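Thioredoxin (Bacillus cereus, PDB 3ZIT) probably transfers electrons as a small thioredoxin-fold redox protein of the glutaredoxin family, using a pair of cysteines that can form a disulfide. Local coordinates at residues Glu5-Pro10 and Ala38-Arg43; Ile17-Leu22 and Tyr29-Val34. The protein carries 1 engineered substitution. All coordinates share one frame; numbering follows the deposited sequence.

Contact 1: Glu5-Pro10 and Ala38-Arg43; sequences EVYAQP and AAARNR. Engineered in segment 5-10: Ala8 (natural residue Thr).
Strand 4-8 approaches the first turns of helix 38-47 most closely where Tyr7 faces Ala40, their CA atoms 7.5 Å apart, a spacing that one aromatic ring can bridge. Tyr7 is that bridge. Its CG stands anti to the carbonyl carbon (chi1 -66°), which sends the ring off the sheet toward the helix. There Tyr7 CE2 comes 3.6 Å from the Ala40 carbonyl O, an oblique approach, and 4.0 Å from Ala40 CB; a methyl group suits this place because the backbone can come so near. The phenol oxygen reaches on to Arg43. Arg43 NE gives a hydrogen bond of 2.9 Å to Tyr7 OH, nearly straight at 162° and almost in the guanidinium plane, while Arg43 NH2 adds a weak one to the same oxygen. A bend at chi3 folds the arginine back along its own helix, setting one guanidinium face over Ala40 CA, and ring and guanidinium planes stand 61° apart. Tyr7 OH in turn donates to Glu5 OE1 at 2.6 Å, meeting it from above the carboxylate plane. Glu5, two residues earlier, projects from the same side of the strand and is also held by the backbone N of Lys2. Phe32 of the adjoining strand packs beside the Tyr7 ring. Tyrosine suits this buried spot because its hydroxyl can accept from the arginine and donate to the glutamate at once; the relay links two opposite charges whose nearest atoms, Glu5 OE1 and Arg43 NE, lie 4.6 Å apart, and probably stabilises both.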
ATOM      1  N   GLU B   5      15.078   1.930  -7.421  1.00  8.68           N
ATOM      2  CA  GLU B   5      14.365   2.303  -8.628  1.00  9.69           C
ATOM      3  C   GLU B   5      12.960   1.776  -8.566  1.00  8.41           C
ATOM      4  O   GLU B   5      12.775   0.583  -8.273  1.00 10.28           O
ATOM      5  CB  GLU B   5      15.015   1.784  -9.902  1.00 11.81           C
ATOM      6  CG  GLU B   5      16.433   2.293 -10.113  1.00 14.90           C
ATOM      7  CD  GLU B   5      17.063   1.697 -11.418  1.00 16.66           C
ATOM      8  OE1 GLU B   5      16.578   0.692 -11.955  1.00 16.81           O
ATOM      9  OE2 GLU B   5      18.164   2.067 -11.778  1.00 21.39           O
ATOM     10  N   VAL B   6      11.987   2.586  -8.891  1.00  7.74           N
ATOM     11  CA  VAL B   6      10.579   2.185  -8.977  1.00  7.70           C
ATOM     12  C   VAL B   6      10.112   2.325 -10.398  1.00  7.33           C
ATOM     13  O   VAL B   6      10.155   3.420 -10.951  1.00  9.57           O
ATOM     14  CB  VAL B   6       9.728   3.031  -8.029  1.00  9.24           C
ATOM     15  CG1 VAL B   6       8.262   2.660  -8.173  1.00 11.22           C
ATOM     16  CG2 VAL B   6      10.212   2.889  -6.616  1.00 10.44           C
ATOM     17  N   TYR B   7       9.641   1.235 -10.986  1.00  7.33           N
ATOM     18  CA  TYR B   7       9.062   1.227 -12.319  1.00  7.79           C
ATOM     19  C   TYR B   7       7.542   1.189 -12.198  1.00  7.58           C
ATOM     20  O   TYR B   7       6.987   0.275 -11.558  1.00  8.10           O
ATOM     21  CB  TYR B   7       9.573   0.031 -13.136  1.00  7.98           C
ATOM     22  CG  TYR B   7      11.072   0.159 -13.411  1.00  8.72           C
ATOM     23  CD1 TYR B   7      12.006  -0.183 -12.480  1.00  9.70           C
ATOM     24  CD2 TYR B   7      11.496   0.768 -14.580  1.00  9.39           C
ATOM     25  CE1 TYR B   7      13.354   0.105 -12.646  1.00  9.84           C
ATOM     26  CE2 TYR B   7      12.841   1.059 -14.781  1.00 10.78           C
ATOM     27  CZ  TYR B   7      13.753   0.758 -13.833  1.00  9.85           C
ATOM     28  OH  TYR B   7      15.083   1.092 -14.040  1.00 12.16           O
ATOM     29  N   ALA B   8       6.895   2.179 -12.823  1.00  8.12           N
ATOM     30  CA  ALA B   8       5.471   2.363 -12.682  1.00  8.89           C
ATOM     31  C   ALA B   8       4.873   2.755 -14.041  1.00  9.63           C
ATOM     32  O   ALA B   8       5.604   2.914 -15.012  1.00  9.93           O
ATOM     33  CB  ALA B   8       5.154   3.467 -11.659  1.00 12.18           C
ATOM     34  N   GLN B   9       3.583   2.914 -14.081  1.00 11.75           N
ATOM     35  CA  GLN B   9       2.882   3.421 -15.268  1.00 13.35           C
ATOM     36  C   GLN B   9       1.572   4.027 -14.770  1.00 13.75           C
ATOM     37  O   GLN B   9       1.154   3.778 -13.623  1.00 13.37           O
ATOM     38  CB  GLN B   9       2.732   2.438 -16.357  1.00 14.67           C
ATOM     39  CG  GLN B   9       1.813   1.308 -15.955  1.00 14.75           C
ATOM     40  CD  GLN B   9       1.548   0.273 -17.137  1.00 20.20           C
ATOM     41  OE1 GLN B   9       2.281   0.074 -18.066  1.00 27.10           O
ATOM     42  NE2 GLN B   9       0.463  -0.423 -17.007  1.00 26.38           N
ATOM     43  N   PRO B  10       0.892   4.780 -15.646  1.00 15.40           N
ATOM     44  CA  PRO B  10      -0.428   5.341 -15.292  1.00 16.00           C
ATOM     45  C   PRO B  10      -1.476   4.203 -15.159  1.00 13.87           C
ATOM     46  O   PRO B  10      -1.300   3.050 -15.657  1.00 16.15           O
ATOM     47  CB  PRO B  10      -0.834   6.151 -16.529  1.00 19.28           C
ATOM     48  CG  PRO B  10       0.446   6.440 -17.183  1.00 19.42           C
ATOM     49  CD  PRO B  10       1.335   5.264 -16.961  1.00 17.50           C
ATOM     50  N   ALA B  38      10.649   4.920 -22.899  1.00 15.19           N
ATOM     51  CA  ALA B  38      10.945   3.674 -23.580  1.00 17.18           C
ATOM     52  C   ALA B  38      12.223   3.031 -23.054  1.00 14.43           C
ATOM     53  O   ALA B  38      12.308   1.807 -23.013  1.00 14.99           O
ATOM     54  CB  ALA B  38      11.044   3.948 -25.060  1.00 18.76           C
ATOM     55  N   ALA B  39      13.230   3.808 -22.623  1.00 14.77           N
ATOM     56  CA  ALA B  39      14.438   3.217 -22.066  1.00 14.81           C
ATOM     57  C   ALA B  39      14.160   2.476 -20.777  1.00 12.82           C
ATOM     58  O   ALA B  39      14.632   1.366 -20.514  1.00 13.25           O
ATOM     59  CB  ALA B  39      15.524   4.275 -21.809  1.00 17.35           C
ATOM     60  N   ALA B  40      13.341   3.103 -19.901  1.00 12.31           N
ATOM     61  CA  ALA B  40      12.915   2.495 -18.655  1.00 10.94           C
ATOM     62  C   ALA B  40      12.109   1.193 -18.923  1.00  9.62           C
ATOM     63  O   ALA B  40      12.338   0.181 -18.247  1.00  9.90           O
ATOM     64  CB  ALA B  40      12.071   3.467 -17.857  1.00 10.49           C
ATOM     65  N   ARG B  41      11.237   1.239 -19.916  1.00 10.54           N
ATOM     66  CA  ARG B  41      10.477   0.043 -20.284  0.50 10.58           C
ATOM     67  C   ARG B  41      11.404  -1.087 -20.668  1.00 10.68           C
ATOM     68  O   ARG B  41      11.203  -2.261 -20.310  1.00 10.90           O
ATOM     69  CB  ARG B  41       9.497   0.399 -21.388  0.50 12.10           C
ATOM     70  CG  ARG B  41       8.685  -0.773 -21.837  0.50 11.58           C
ATOM     71  CD  ARG B  41       7.872  -0.365 -23.020  0.50 14.06           C
ATOM     72  NE  ARG B  41       6.719  -1.183 -23.265  0.50 15.92           N
ATOM     73  CZ  ARG B  41       5.521  -1.064 -22.696  0.50 14.54           C
ATOM     74  NH1 ARG B  41       5.232  -0.119 -21.767  0.50 16.12           N
ATOM     75  NH2 ARG B  41       4.588  -1.924 -23.059  0.50 15.17           N
ATOM     76  N   ASN B  42      12.448  -0.750 -21.455  1.00 12.02           N
ATOM     77  CA  ASN B  42      13.390  -1.781 -21.878  1.00 13.20           C
ATOM     78  C   ASN B  42      14.193  -2.307 -20.709  1.00 11.88           C
ATOM     79  O   ASN B  42      14.456  -3.511 -20.685  1.00 13.57           O
ATOM     80  CB  ASN B  42      14.281  -1.170 -22.967  1.00 17.67           C
ATOM     81  CG  ASN B  42      13.564  -1.105 -24.300  1.00 25.08           C
ATOM     82  OD1 ASN B  42      12.574  -1.789 -24.499  1.00 29.91           O
ATOM     83  ND2 ASN B  42      14.067  -0.283 -25.207  1.00 32.51           N
ATOM     84  N   ARG B  43      14.566  -1.462 -19.745  1.00 11.31           N
ATOM     85  CA  ARG B  43      15.221  -2.012 -18.591  1.00 11.73           C
ATOM     86  C   ARG B  43      14.316  -2.988 -17.783  1.00 10.36           C
ATOM     87  O   ARG B  43      14.771  -4.054 -17.391  1.00 11.27           O
ATOM     88  CB  ARG B  43      15.717  -0.931 -17.601  1.00 12.66           C
ATOM     89  CG  ARG B  43      16.782  -0.040 -18.235  1.00 13.89           C
ATOM     90  CD  ARG B  43      17.480   0.792 -17.181  1.00 14.79           C
ATOM     91  NE  ARG B  43      16.566   1.740 -16.465  1.00 13.27           N
ATOM     92  CZ  ARG B  43      16.152   2.909 -16.934  1.00 12.33           C
ATOM     93  NH1 ARG B  43      16.546   3.429 -18.105  1.00 14.05           N
ATOM     94  NH2 ARG B  43      15.346   3.644 -16.187  1.00 14.04           N
TER

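Contact 2: Ile17-Leu22 and Tyr29-Val34; sequences IVKEFL and YEEFDV
Tyr29 meets Leu22 and Lys19 where strand 30-33 returns beneath helix 13-24, closing the beta-alpha-beta crossover that runs from strand 4-8 and opens the thioredoxin fold. The nearest CA pairs are Leu22 with Tyr29 at 7.9 Å and Lys19 with Glu31 at 8.7 Å, so about one helical turn spans two strand residues. Tyr29, just ahead of the strand, has CG between its backbone N and carbonyl carbon (chi1 64°), and the ring extends toward the helix. Leu22 lies against it: Leu22 CD1 sits over one face, offset toward the rim, in a CH-pi contact 4.3 Å from the centroid of the Tyr29 ring, and Leu22 CB touches Tyr29 CE1 at 3.7 Å. A branched aliphatic residue fits here because it can cover the ring while also packing on Val6 of strand 4-8 and Leu75 of helix 68-75. The far end of the tyrosine passes Lys19, and Tyr29 OH comes alongside Lys19 CB at 3.9 Å. Two residues on, within the strand that hydrogen-bonds to strand 4-8, Glu31 turns back to the helix, and its extended chain meets that of Lys19 at about a right angle. Both are long, flexible and charged, which suits a site where the crossover borders solvent. The lysine chain is likewise stretched out beyond CG, which carries its charge across from the helix to the strand. The ammonium Lys19 NZ forms a salt bridge with Glu31 OE1, modelled at 2.6 Å, although the position of that oxygen is less certain.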
ATOM      1  N   ILE B  17       0.034   2.507  -4.679  1.00 11.19           N
ATOM      2  CA  ILE B  17       0.156   1.968  -3.335  1.00 11.08           C
ATOM      3  C   ILE B  17       1.613   1.789  -2.966  1.00  9.21           C
ATOM      4  O   ILE B  17       2.047   2.176  -1.889  1.00 10.08           O
ATOM      5  CB  ILE B  17      -0.676   0.718  -3.139  1.00 13.19           C
ATOM      6  CG1 ILE B  17      -2.143   1.043  -3.383  1.00 16.63           C
ATOM      7  CG2 ILE B  17      -0.307   0.026  -1.813  1.00 15.50           C
ATOM      8  CD1 ILE B  17      -2.957  -0.183  -3.636  1.00 20.36           C
ATOM      9  N   VAL B  18       2.411   1.214  -3.858  1.00  8.55           N
ATOM     10  CA  VAL B  18       3.826   1.050  -3.570  1.00  9.09           C
ATOM     11  C   VAL B  18       4.514   2.371  -3.377  1.00  8.46           C
ATOM     12  O   VAL B  18       5.259   2.561  -2.418  1.00  9.14           O
ATOM     13  CB  VAL B  18       4.492   0.195  -4.696  1.00  9.34           C
ATOM     14  CG1 VAL B  18       6.047   0.315  -4.613  1.00 11.42           C
ATOM     15  CG2 VAL B  18       4.069  -1.232  -4.508  1.00 11.72           C
ATOM     16  N   LYS B  19       4.288   3.338  -4.288  1.00  8.77           N
ATOM     17  CA  LYS B  19       4.953   4.631  -4.130  1.00  9.88           C
ATOM     18  C   LYS B  19       4.532   5.313  -2.826  1.00  8.67           C
ATOM     19  O   LYS B  19       5.371   5.866  -2.130  1.00  9.90           O
ATOM     20  CB  LYS B  19       4.643   5.516  -5.319  1.00 10.59           C
ATOM     21  CG  LYS B  19       5.327   5.159  -6.605  1.00 12.94           C
ATOM     22  CD  LYS B  19       4.699   5.910  -7.825  1.00 19.98           C
ATOM     23  CE  LYS B  19       5.241   5.947  -9.166  1.00 26.08           C
ATOM     24  NZ  LYS B  19       4.373   7.050  -9.686  1.00 35.80           N
ATOM     25  N   GLU B  20       3.246   5.278  -2.486  1.00  9.54           N
ATOM     26  CA  GLU B  20       2.807   5.904  -1.253  1.00 10.22           C
ATOM     27  C   GLU B  20       3.355   5.239  -0.044  1.00  9.56           C
ATOM     28  O   GLU B  20       3.658   5.910   0.958  1.00 10.09           O
ATOM     29  CB  GLU B  20       1.291   6.049  -1.249  1.00 12.39           C
ATOM     30  CG  GLU B  20       0.801   7.010  -2.390  1.00 16.11           C
ATOM     31  CD  GLU B  20       1.320   8.471  -2.230  1.00 22.09           C
ATOM     32  OE1 GLU B  20       1.280   8.930  -1.081  1.00 30.70           O
ATOM     33  OE2 GLU B  20       1.729   9.165  -3.234  1.00 28.95           O
ATOM     34  N   PHE B  21       3.449   3.900  -0.069  1.00  9.51           N
ATOM     35  CA  PHE B  21       4.112   3.129   0.991  1.00  9.48           C
ATOM     36  C   PHE B  21       5.596   3.643   1.156  1.00  8.15           C
ATOM     37  O   PHE B  21       6.059   3.849   2.253  1.00  9.62           O
ATOM     38  CB  PHE B  21       4.008   1.670   0.669  1.00  9.97           C
ATOM     39  CG  PHE B  21       4.840   0.791   1.577  1.00 12.53           C
ATOM     40  CD1 PHE B  21       4.296   0.464   2.850  1.00 18.58           C
ATOM     41  CD2 PHE B  21       6.071   0.349   1.228  1.00 16.62           C
ATOM     42  CE1 PHE B  21       4.973  -0.288   3.779  1.00 21.35           C
ATOM     43  CE2 PHE B  21       6.842  -0.455   2.165  1.00 18.32           C
ATOM     44  CZ  PHE B  21       6.188  -0.748   3.404  1.00 20.53           C
ATOM     45  N   LEU B  22       6.289   3.699   0.048  1.00  9.01           N
ATOM     46  CA  LEU B  22       7.677   4.164   0.100  1.00  8.86           C
ATOM     47  C   LEU B  22       7.764   5.591   0.609  1.00  8.98           C
ATOM     48  O   LEU B  22       8.642   5.875   1.443  1.00 10.00           O
ATOM     49  CB  LEU B  22       8.304   4.062  -1.295  1.00  9.80           C
ATOM     50  CG  LEU B  22       8.494   2.668  -1.789  1.00  9.87           C
ATOM     51  CD1 LEU B  22       8.934   2.741  -3.303  1.00 12.27           C
ATOM     52  CD2 LEU B  22       9.365   1.792  -0.963  1.00 13.33           C
ATOM     53  N   TYR B  29      13.841   6.997  -3.202  1.00 12.30           N
ATOM     54  CA  TYR B  29      13.749   6.281  -4.482  1.00 11.32           C
ATOM     55  C   TYR B  29      13.724   7.223  -5.687  1.00 10.66           C
ATOM     56  O   TYR B  29      13.420   8.425  -5.541  1.00 12.32           O
ATOM     57  CB  TYR B  29      12.490   5.380  -4.541  1.00 11.23           C
ATOM     58  CG  TYR B  29      11.212   6.080  -4.480  1.00 10.18           C
ATOM     59  CD1 TYR B  29      10.611   6.360  -3.287  1.00 12.50           C
ATOM     60  CD2 TYR B  29      10.534   6.488  -5.645  1.00 10.80           C
ATOM     61  CE1 TYR B  29       9.352   7.039  -3.224  1.00 14.06           C
ATOM     62  CE2 TYR B  29       9.308   7.120  -5.619  1.00 12.43           C
ATOM     63  CZ  TYR B  29       8.720   7.405  -4.395  1.00 13.99           C
ATOM     64  OH  TYR B  29       7.483   8.034  -4.361  1.00 18.49           O
ATOM     65  N   GLU B  30      14.026   6.690  -6.859  1.00 10.33           N
ATOM     66  CA  GLU B  30      13.813   7.333  -8.179  1.00 11.79           C
ATOM     67  C   GLU B  30      12.790   6.529  -8.911  1.00 10.41           C
ATOM     68  O   GLU B  30      12.846   5.288  -8.896  1.00 12.43           O
ATOM     69  CB  GLU B  30      15.108   7.399  -8.954  1.00 15.96           C
ATOM     70  CG  GLU B  30      16.172   8.224  -8.243  1.00 21.64           C
ATOM     71  CD  GLU B  30      17.234   8.712  -9.189  1.00 35.74           C
ATOM     72  OE1 GLU B  30      17.042   8.672 -10.457  1.00 33.90           O
ATOM     73  OE2 GLU B  30      18.231   9.232  -8.670  1.00 37.23           O
ATOM     74  N   GLU B  31      11.863   7.181  -9.591  1.00  9.38           N
ATOM     75  CA  GLU B  31      10.841   6.497 -10.308  1.00  9.28           C
ATOM     76  C   GLU B  31      10.943   6.669 -11.780  1.00  8.29           C
ATOM     77  O   GLU B  31      11.534   7.678 -12.307  1.00  9.76           O
ATOM     78  CB  GLU B  31       9.445   6.855  -9.887  1.00 10.27           C
ATOM     79  CG  GLU B  31       9.036   8.245 -10.326  1.00 13.00           C
ATOM     80  CD  GLU B  31       7.784   8.524  -9.669  1.00 17.08           C
ATOM     81  OE1 GLU B  31       6.707   8.011 -10.140  1.00 22.13           O
ATOM     82  OE2 GLU B  31       7.772   8.943  -8.538  1.00 18.28           O
ATOM     83  N   PHE B  32      10.344   5.761 -12.570  1.00  8.32           N
ATOM     84  CA  PHE B  32      10.296   5.782 -13.980  1.00  8.57           C
ATOM     85  C   PHE B  32       8.919   5.361 -14.430  1.00  9.56           C
ATOM     86  O   PHE B  32       8.332   4.470 -13.834  1.00 13.48           O
ATOM     87  CB  PHE B  32      11.290   4.850 -14.628  1.00 10.60           C
ATOM     88  CG  PHE B  32      12.668   5.110 -14.170  1.00 10.91           C
ATOM     89  CD1 PHE B  32      13.427   6.108 -14.791  1.00 13.47           C
ATOM     90  CD2 PHE B  32      13.207   4.484 -13.069  1.00 12.51           C
ATOM     91  CE1 PHE B  32      14.709   6.388 -14.314  1.00 15.37           C
ATOM     92  CE2 PHE B  32      14.484   4.743 -12.584  1.00 18.18           C
ATOM     93  CZ  PHE B  32      15.223   5.752 -13.203  1.00 17.18           C
ATOM     94  N   ASP B  33       8.408   5.993 -15.500  1.00  9.52           N
ATOM     95  CA  ASP B  33       7.109   5.666 -16.124  1.00  9.65           C
ATOM     96  C   ASP B  33       7.394   4.914 -17.382  1.00  9.72           C
ATOM     97  O   ASP B  33       7.926   5.474 -18.314  1.00 11.42           O
ATOM     98  CB  ASP B  33       6.357   6.953 -16.338  1.00 11.43           C
ATOM     99  CG  ASP B  33       4.973   6.737 -16.955  1.00 12.21           C
ATOM    100  OD1 ASP B  33       4.825   5.902 -17.804  1.00 12.68           O
ATOM    101  OD2 ASP B  33       4.050   7.537 -16.569  1.00 16.21           O
ATOM    102  N   VAL B  34       7.084   3.612 -17.387  1.00  9.20           N
ATOM    103  CA  VAL B  34       7.420   2.763 -18.512  1.00  9.37           C
ATOM    104  C   VAL B  34       6.556   2.977 -19.720  1.00 10.44           C
ATOM    105  O   VAL B  34       6.824   2.411 -20.759  1.00 13.53           O
ATOM    106  CB  VAL B  34       7.535   1.285 -18.081  1.00 10.39           C
ATOM    107  CG1 VAL B  34       8.554   1.084 -17.026  1.00 10.74           C
ATOM    108  CG2 VAL B  34       6.176   0.682 -17.686  1.00 12.22           C
TER

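Overall arrangement
Contacts 1 and 2 lie 10 Å apart, centre to centre, and both reach the same sheet; along the chain, contact 2 is nested inside the loop that contact 1 closes. Strands 4-8 and 30-33 run parallel, joined by Val6 N to Glu30 O at 2.8 Å and Val6 O to Phe32 N at 2.9 Å, both probable hydrogen bonds. Helix 38-47 and helix 13-24 pack on opposite faces of this pair. Phe32 makes a cation-pi contact with Arg43 of contact 1, while engineered Ala8 packs its CB 3.5 Å from Lys19 CE of contact 2. Tyr7 and Lys19 both lie near the Cys12-Cys15 disulfide pair without touching it; Ala8, next to Tyr7, touches Cys15.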